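Local coordinates for protein arginine N-methyltransferase SFM1 (Saccharomyces cerevisiae, PDB 5C74), which transfers a methyl group from S-adenosyl-L-methionine to an arginine side chain of ribosomal protein S3, giving monomethylarginine, at residues A[2-7]-A[99-104]; A[82-87]-A[128-133]; A[133-138]-A[179-184]. One frame throughout, in Å; residues are numbered along the deposited sequence.

Overall arrangement
Interactions 1 and 2 lie in the same parallel sheet, their centres about 12 Å apart. Strands 101-104 and 80-83 are neighbours, joined by a probable hydrogen bond of 3.0 Å from Leu83 N to Val103 O. Interaction 1 is buried mid-sheet; interaction 2, at the margin, is only partly buried. Interactions 2 and 3, about 14 Å apart between centres, share Leu133; beyond it residues 134-138 leave the parallel sheet and meet the edge of a small antiparallel one. As in other SPOUT methyltransferases, the loops after strands 80-83, 101-104 and 128-131 probably surround the cofactor pocket. A nickel ion about 12 Å from the Phe180 side chain is bound with tag histidines and does not mark the active site.

Interaction 1 (A[2-7]-A[99-104]); sequences KYIIEH and FDYFVF
Lys2 folds its long side chain over the ring of Tyr101, its partner on the neighbouring parallel strand. CB starts the contact, 3.6 Å from Tyr101 CE1; with CG turned anti to the carbonyl carbon (chi1 -68°), the chain leads on to CD, 3.9 Å from the same Tyr101 CE1. Bends at chi3 and chi4 then turn CE so that NZ comes back over one ring face, 4.4 Å from the centroid of Tyr101, as a cation-pi contact. NZ also makes a weak hydrogen bond of 3.4 Å to Asp100 O, but its stronger partner is Glu73, which forms a salt bridge with it. Lysine suits this partly exposed place because its methylenes can lie on an aromatic ring while its charge reaches a carboxylate.

Deeper on the same face, Ile4 sets CD1 3.7 Å from Tyr101 CD1, with Val103 CG2 beside it; beta-branched residues suit extended strands and pack closely in this buried face. The other face is aromatic and aliphatic: Tyr3 CD1 touches Phe102 CB at 3.8 Å, and Ile5 lies alongside Phe104, with helix 140-151 packed over Tyr3, Ile5 and Phe104. Backbone bonds alternate between the strands: Lys2, Ile4 and Glu6 donate to Asp100, Phe102 and Phe104, while Lys2 and Ile4 accept from Phe102 and Phe104. The intervening Tyr3 and Ile5 bond to strand 32-35 instead. Strands 2-6 and 101-104, their axes 20° apart, are the two central strands of the parallel alpha/beta sheet on which the SPOUT methyltransferase fold is built.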
# COMPACT_ATOMS: atom_id res chain seq x y z
N LYS A 2 20.93 -3.34 12.92
CA LYS A 2 20.21 -3.62 11.70
C LYS A 2 18.73 -3.73 12.03
O LYS A 2 18.38 -4.01 13.17
CB LYS A 2 20.73 -4.88 11.05
CG LYS A 2 22.16 -4.69 10.53
CD LYS A 2 22.81 -6.01 10.17
CE LYS A 2 24.09 -6.16 10.95
NZ LYS A 2 23.85 -6.39 12.40
N TYR A 3 17.88 -3.50 11.03
CA TYR A 3 16.46 -3.34 11.27
C TYR A 3 15.66 -4.35 10.46
O TYR A 3 15.93 -4.55 9.28
CB TYR A 3 16.03 -1.93 10.90
CG TYR A 3 16.75 -0.94 11.78
CD1 TYR A 3 16.26 -0.64 13.05
CD2 TYR A 3 17.96 -0.38 11.39
CE1 TYR A 3 16.94 0.24 13.88
CE2 TYR A 3 18.65 0.50 12.22
CZ TYR A 3 18.12 0.80 13.46
OH TYR A 3 18.80 1.66 14.30
N ILE A 4 14.70 -4.99 11.11
CA ILE A 4 13.84 -5.95 10.43
C ILE A 4 12.41 -5.46 10.54
O ILE A 4 11.93 -5.18 11.63
CB ILE A 4 13.98 -7.37 11.03
CG1 ILE A 4 15.43 -7.86 10.94
CG2 ILE A 4 13.02 -8.37 10.34
CD1 ILE A 4 15.72 -9.11 11.78
N ILE A 5 11.72 -5.34 9.42
CA ILE A 5 10.32 -4.92 9.45
C ILE A 5 9.46 -6.03 8.88
O ILE A 5 9.66 -6.44 7.75
CB ILE A 5 10.07 -3.63 8.63
CG1 ILE A 5 10.89 -2.46 9.19
CG2 ILE A 5 8.58 -3.28 8.63
CD1 ILE A 5 10.84 -1.23 8.32
N GLU A 6 8.53 -6.54 9.66
CA GLU A 6 7.62 -7.53 9.13
C GLU A 6 6.60 -6.81 8.25
O GLU A 6 5.88 -5.93 8.73
CB GLU A 6 6.90 -8.30 10.24
CG GLU A 6 7.84 -9.10 11.15
CD GLU A 6 7.08 -10.13 11.97
OE1 GLU A 6 6.06 -9.76 12.59
OE2 GLU A 6 7.50 -11.31 11.97
N HIS A 7 6.54 -7.17 6.98
CA HIS A 7 5.62 -6.51 6.06
C HIS A 7 4.59 -7.54 5.68
O HIS A 7 4.71 -8.16 4.65
CB HIS A 7 6.36 -5.96 4.83
CG HIS A 7 5.49 -5.15 3.91
ND1 HIS A 7 5.45 -3.77 3.96
CD2 HIS A 7 4.62 -5.52 2.94
CE1 HIS A 7 4.59 -3.33 3.05
NE2 HIS A 7 4.08 -4.37 2.41
N PHE A 99 22.26 -5.76 21.56
CA PHE A 99 21.39 -6.07 20.42
C PHE A 99 22.08 -5.85 19.08
O PHE A 99 22.79 -4.86 18.90
CB PHE A 99 20.14 -5.19 20.47
CG PHE A 99 19.32 -5.35 21.73
CD1 PHE A 99 18.94 -6.60 22.18
CD2 PHE A 99 18.94 -4.23 22.46
CE1 PHE A 99 18.19 -6.75 23.34
CE2 PHE A 99 18.19 -4.37 23.62
CZ PHE A 99 17.81 -5.63 24.06
N ASP A 100 21.84 -6.76 18.14
CA ASP A 100 22.36 -6.63 16.77
C ASP A 100 21.25 -6.27 15.79
O ASP A 100 21.51 -5.65 14.76
CB ASP A 100 23.02 -7.93 16.34
CG ASP A 100 24.09 -8.38 17.31
OD1 ASP A 100 24.90 -7.53 17.70
OD2 ASP A 100 24.10 -9.57 17.69
N TYR A 101 20.02 -6.67 16.13
CA TYR A 101 18.83 -6.44 15.30
C TYR A 101 17.71 -5.81 16.10
O TYR A 101 17.58 -6.08 17.29
CB TYR A 101 18.33 -7.75 14.69
CG TYR A 101 19.27 -8.31 13.65
CD1 TYR A 101 19.16 -7.92 12.32
CD2 TYR A 101 20.26 -9.22 14.00
CE1 TYR A 101 20.02 -8.44 11.35
CE2 TYR A 101 21.13 -9.73 13.04
CZ TYR A 101 21.00 -9.33 11.72
OH TYR A 101 21.85 -9.83 10.77
N PHE A 102 16.90 -5.01 15.43
CA PHE A 102 15.75 -4.35 16.03
C PHE A 102 14.57 -4.67 15.13
O PHE A 102 14.62 -4.43 13.93
CB PHE A 102 15.96 -2.83 16.12
CG PHE A 102 14.91 -2.12 16.92
CD1 PHE A 102 13.74 -1.66 16.31
CD2 PHE A 102 15.08 -1.88 18.27
CE1 PHE A 102 12.78 -0.99 17.04
CE2 PHE A 102 14.11 -1.21 19.01
CZ PHE A 102 12.96 -0.77 18.39
N VAL A 103 13.52 -5.25 15.72
CA VAL A 103 12.42 -5.81 14.93
C VAL A 103 11.11 -5.03 15.11
O VAL A 103 10.71 -4.73 16.22
CB VAL A 103 12.17 -7.27 15.33
CG1 VAL A 103 10.98 -7.84 14.58
CG2 VAL A 103 13.44 -8.11 15.07
N PHE A 104 10.46 -4.70 13.99
CA PHE A 104 9.12 -4.14 14.01
C PHE A 104 8.17 -5.26 13.68
O PHE A 104 8.17 -5.76 12.55
CB PHE A 104 8.97 -3.01 13.00
CG PHE A 104 9.77 -1.79 13.34
CD1 PHE A 104 11.13 -1.74 13.04
CD2 PHE A 104 9.18 -0.71 13.97
CE1 PHE A 104 11.88 -0.63 13.36
CE2 PHE A 104 9.92 0.41 14.29
CZ PHE A 104 11.26 0.45 13.98

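Interaction 2 (A[82-87]-A[128-133]); sequences LLDPRA and LISRRL
Ser130 and Asp84 make the tight polar centre of this contact. Ser130 OG donates to Asp84 OD2 at 2.7 Å, using the anti lone pair of that oxygen, and Lys121 is bonded to the same hydroxyl. With CG anti to the backbone N (chi1 -173°), Asp84 points its carboxylate across to the Ser130 hydroxyl, and its second oxygen, OD1, accepts from Arg86 N at 3.0 Å in an Asx turn. A small hydroxyl and a short acid suit a place where one side chain must serve both the neighbouring strand and its own turn.

Backbone pairing is equally close: Leu82 N donates to Ile129 O at 2.9 Å, Arg131 N to Leu82 O, and Asp84 N to Arg131 O. On one face Leu82 packs near Leu128 and under helix 116-123. On the other, Leu83 CD1 meets Leu133 CG at 3.9 Å, the two leucines crossing at about a right angle; both touch Phe102, where branched, purely apolar side chains suit the apolar side of the sheet.

The turn side is looser. Asp84 to Ala87 form a type I turn in which Pro85 and Arg86 are exposed to solvent. Ala87 places its small CB 3.9 Å from Ser130 CB, and the aliphatic part of Arg132 passes its carbonyl, CD lying 3.5 Å from Ala87 O, while the guanidinium is held by a salt bridge to Asp90. Strand 128-131 is an outermost strand of the parallel sheet in this chain, and both strands run out into loops that, as in SPOUT methyltransferases, probably belong to the trefoil-knotted, cofactor-binding region.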
# COMPACT_ATOMS: atom_id res chain seq x y z
N LEU A 82 12.87 -6.49 20.20
CA LEU A 82 11.56 -6.32 19.59
C LEU A 82 10.93 -5.03 20.10
O LEU A 82 10.80 -4.84 21.30
CB LEU A 82 10.66 -7.51 19.90
CG LEU A 82 9.20 -7.39 19.44
CD1 LEU A 82 9.10 -7.50 17.89
CD2 LEU A 82 8.36 -8.45 20.12
N LEU A 83 10.58 -4.12 19.19
CA LEU A 83 9.79 -2.95 19.58
C LEU A 83 8.49 -3.44 20.19
O LEU A 83 7.75 -4.19 19.56
CB LEU A 83 9.49 -2.03 18.40
CG LEU A 83 8.57 -0.85 18.80
CD1 LEU A 83 9.29 0.05 19.81
CD2 LEU A 83 8.10 -0.05 17.59
N ASP A 84 8.22 -3.03 21.42
CA ASP A 84 7.08 -3.57 22.13
C ASP A 84 6.40 -2.44 22.90
O ASP A 84 6.89 -2.00 23.94
CB ASP A 84 7.55 -4.69 23.07
CG ASP A 84 6.40 -5.44 23.75
OD1 ASP A 84 5.22 -5.03 23.61
OD2 ASP A 84 6.69 -6.43 24.45
N PRO A 85 5.25 -1.95 22.40
CA PRO A 85 4.53 -0.87 23.10
C PRO A 85 3.98 -1.29 24.46
O PRO A 85 3.62 -0.42 25.26
CB PRO A 85 3.40 -0.52 22.13
CG PRO A 85 3.23 -1.74 21.27
CD PRO A 85 4.60 -2.34 21.13
N ARG A 86 3.93 -2.59 24.74
CA ARG A 86 3.44 -3.06 26.04
C ARG A 86 4.58 -3.22 27.06
O ARG A 86 4.34 -3.52 28.24
CB ARG A 86 2.70 -4.39 25.88
CG ARG A 86 1.53 -4.34 24.91
CD ARG A 86 0.24 -3.85 25.56
NE ARG A 86 0.35 -2.46 26.00
CZ ARG A 86 0.21 -1.41 25.20
NH1 ARG A 86 -0.06 -1.58 23.92
NH2 ARG A 86 0.33 -0.18 25.69
N ALA A 87 5.82 -3.03 26.61
CA ALA A 87 6.97 -3.11 27.50
C ALA A 87 7.09 -1.83 28.30
O ALA A 87 6.48 -0.82 27.94
CB ALA A 87 8.25 -3.38 26.71
N LEU A 128 13.92 -13.16 21.46
CA LEU A 128 13.64 -11.72 21.49
C LEU A 128 13.63 -11.11 22.89
O LEU A 128 13.25 -11.75 23.87
CB LEU A 128 12.28 -11.45 20.84
CG LEU A 128 12.16 -12.02 19.43
CD1 LEU A 128 10.70 -12.19 19.06
CD2 LEU A 128 12.84 -11.08 18.47
N ILE A 129 14.05 -9.85 22.96
CA ILE A 129 13.96 -9.04 24.17
C ILE A 129 13.18 -7.77 23.85
O ILE A 129 13.52 -7.04 22.92
CB ILE A 129 15.37 -8.66 24.71
CG1 ILE A 129 16.20 -9.91 24.99
CG2 ILE A 129 15.25 -7.78 25.96
CD1 ILE A 129 15.72 -10.71 26.18
N SER A 130 12.11 -7.52 24.60
CA SER A 130 11.26 -6.36 24.35
C SER A 130 11.88 -5.04 24.83
O SER A 130 12.48 -4.99 25.90
CB SER A 130 9.90 -6.55 25.05
OG SER A 130 9.12 -7.56 24.43
N ARG A 131 11.72 -3.99 24.03
CA ARG A 131 12.01 -2.62 24.46
C ARG A 131 10.95 -1.67 23.96
O ARG A 131 10.40 -1.86 22.88
CB ARG A 131 13.36 -2.15 23.95
CG ARG A 131 14.55 -2.78 24.66
CD ARG A 131 14.66 -2.32 26.10
NE ARG A 131 15.95 -2.72 26.68
CZ ARG A 131 16.12 -3.83 27.38
NH1 ARG A 131 15.09 -4.65 27.58
NH2 ARG A 131 17.32 -4.13 27.87
N ARG A 132 10.68 -0.64 24.75
CA ARG A 132 9.82 0.46 24.33
C ARG A 132 10.64 1.59 23.72
O ARG A 132 11.83 1.71 24.00
CB ARG A 132 9.02 0.99 25.55
CG ARG A 132 7.81 1.82 25.21
CD ARG A 132 7.13 2.34 26.48
NE ARG A 132 7.98 3.30 27.20
CZ ARG A 132 7.53 4.13 28.14
NH1 ARG A 132 6.25 4.14 28.47
NH2 ARG A 132 8.37 4.97 28.74
N LEU A 133 10.02 2.41 22.88
CA LEU A 133 10.64 3.67 22.45
C LEU A 133 9.75 4.84 22.88
O LEU A 133 9.14 5.50 22.03
CB LEU A 133 10.86 3.71 20.94
CG LEU A 133 11.95 2.87 20.29
CD1 LEU A 133 11.88 3.03 18.76
CD2 LEU A 133 13.34 3.25 20.81

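Interaction 3 (A[133-138]-A[179-184]); sequences LGDKQM and PFRYVL
The guanidinium of Arg181 is overlaid by Lys136, whose CB stands 3.8 Å above the plane, over its centre, and whose CD comes 3.6 Å from Arg181 NH2. The two chains cross at about a right angle. The like charges are probably offset by Asp135, whose OD1 makes a long salt bridge of 3.7 Å with Arg181 NH1, and by Asp164, which holds Arg181 NE. A water in the guanidinium plane accepts from NH1 and from Asp135 N, tying the arginine to the loop backbone. Gly134, its phi positive (76°), lets the loop turn close to that edge.

This loop leads from the parallel sheet to helix 140-151, and Arg181 opens an outermost strand of the three-stranded antiparallel sheet, so the contact fastens loop to sheet edge. The direct backbone bond runs from Arg181 N to Gln137 O (3.0 Å, 166° at the hydrogen), in the carbonyl plane. Gln137 runs alongside the Phe180 ring, its CG 4.0 Å from Phe180 CE1, while two waters bridge Gln137 O and OE1 to Pro179 O. Met138 CE rests on Arg181 CD at 3.9 Å, and Glu206 of the second subunit, from its expression tag, packs on Phe180.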
# COMPACT_ATOMS: atom_id res chain seq x y z
N LEU A 133 10.02 2.41 22.88
CA LEU A 133 10.64 3.67 22.45
C LEU A 133 9.75 4.84 22.88
O LEU A 133 9.14 5.50 22.03
CB LEU A 133 10.86 3.71 20.94
CG LEU A 133 11.95 2.87 20.29
CD1 LEU A 133 11.88 3.03 18.76
CD2 LEU A 133 13.34 3.25 20.81
N GLY A 134 9.65 5.07 24.18
CA GLY A 134 8.80 6.13 24.69
C GLY A 134 7.33 5.76 24.67
O GLY A 134 6.96 4.69 24.18
N ASP A 135 6.47 6.63 25.18
CA ASP A 135 5.08 6.22 25.32
C ASP A 135 4.18 6.78 24.23
O ASP A 135 2.95 6.78 24.37
CB ASP A 135 4.55 6.61 26.71
CG ASP A 135 4.49 8.10 26.91
OD1 ASP A 135 5.00 8.87 26.06
OD2 ASP A 135 3.94 8.52 27.94
N LYS A 136 4.77 7.23 23.13
CA LYS A 136 3.94 7.69 22.01
C LYS A 136 4.31 7.01 20.71
O LYS A 136 5.49 6.85 20.38
CB LYS A 136 4.03 9.20 21.87
CG LYS A 136 3.28 9.91 23.01
CD LYS A 136 2.96 11.36 22.70
CE LYS A 136 1.94 11.89 23.72
NZ LYS A 136 2.27 11.44 25.10
N GLN A 137 3.29 6.61 19.96
CA GLN A 137 3.50 5.98 18.66
C GLN A 137 4.31 6.87 17.71
O GLN A 137 4.12 8.09 17.66
CB GLN A 137 2.16 5.63 18.01
CG GLN A 137 2.32 4.71 16.80
CD GLN A 137 1.04 3.98 16.44
OE1 GLN A 137 -0.02 4.59 16.27
NE2 GLN A 137 1.12 2.65 16.33
N MET A 138 5.21 6.22 16.98
CA MET A 138 6.03 6.84 15.95
C MET A 138 5.80 6.16 14.61
O MET A 138 5.48 4.97 14.58
CB MET A 138 7.53 6.72 16.30
CG MET A 138 7.94 7.32 17.66
SD MET A 138 9.69 6.88 18.06
CE MET A 138 10.03 8.24 19.19
N PRO A 179 -0.74 12.19 13.89
CA PRO A 179 -0.83 11.80 15.30
C PRO A 179 0.31 10.92 15.74
O PRO A 179 0.07 9.81 16.22
CB PRO A 179 -2.16 11.03 15.35
CG PRO A 179 -2.26 10.42 13.99
CD PRO A 179 -1.74 11.48 13.06
N PHE A 180 1.53 11.42 15.59
CA PHE A 180 2.74 10.68 15.92
C PHE A 180 3.72 11.60 16.58
O PHE A 180 3.61 12.82 16.49
CB PHE A 180 3.37 10.06 14.67
CG PHE A 180 2.45 9.16 13.93
CD1 PHE A 180 2.32 7.83 14.32
CD2 PHE A 180 1.71 9.62 12.86
CE1 PHE A 180 1.44 6.98 13.65
CE2 PHE A 180 0.84 8.78 12.20
CZ PHE A 180 0.70 7.46 12.59
N ARG A 181 4.71 10.99 17.23
CA ARG A 181 5.82 11.73 17.76
C ARG A 181 6.91 11.71 16.69
O ARG A 181 7.25 10.64 16.19
CB ARG A 181 6.31 11.09 19.06
CG ARG A 181 7.67 11.58 19.54
CD ARG A 181 7.96 11.02 20.94
NE ARG A 181 7.15 11.69 21.95
CZ ARG A 181 6.96 11.25 23.20
NH1 ARG A 181 7.50 10.10 23.60
NH2 ARG A 181 6.21 11.97 24.03
N TYR A 182 7.43 12.89 16.34
CA TYR A 182 8.49 12.99 15.32
C TYR A 182 9.77 13.58 15.90
O TYR A 182 9.74 14.36 16.84
CB TYR A 182 8.04 13.88 14.15
CG TYR A 182 6.92 13.31 13.30
CD1 TYR A 182 5.60 13.48 13.67
CD2 TYR A 182 7.20 12.63 12.12
CE1 TYR A 182 4.56 12.98 12.89
CE2 TYR A 182 6.16 12.13 11.32
CZ TYR A 182 4.85 12.31 11.71
OH TYR A 182 3.82 11.81 10.94
N VAL A 183 10.91 13.22 15.30
CA VAL A 183 12.18 13.83 15.67
C VAL A 183 12.27 15.20 14.99
O VAL A 183 11.89 15.33 13.83
CB VAL A 183 13.39 12.95 15.22
CG1 VAL A 183 14.72 13.67 15.49
CG2 VAL A 183 13.34 11.60 15.93
N LEU A 184 12.76 16.20 15.72
CA LEU A 184 12.95 17.53 15.15
C LEU A 184 14.29 17.67 14.44
O LEU A 184 15.30 17.13 14.91
CB LEU A 184 12.86 18.57 16.25
CG LEU A 184 11.44 18.81 16.77
CD1 LEU A 184 11.49 19.74 17.97
CD2 LEU A 184 10.56 19.39 15.66
O HOH W 1 7.52 7.65 22.01
O HOH W 2 7.86 8.75 26.43
O HOH W 3 1.62 9.55 18.78
O HOH W 4 -1.09 7.22 15.77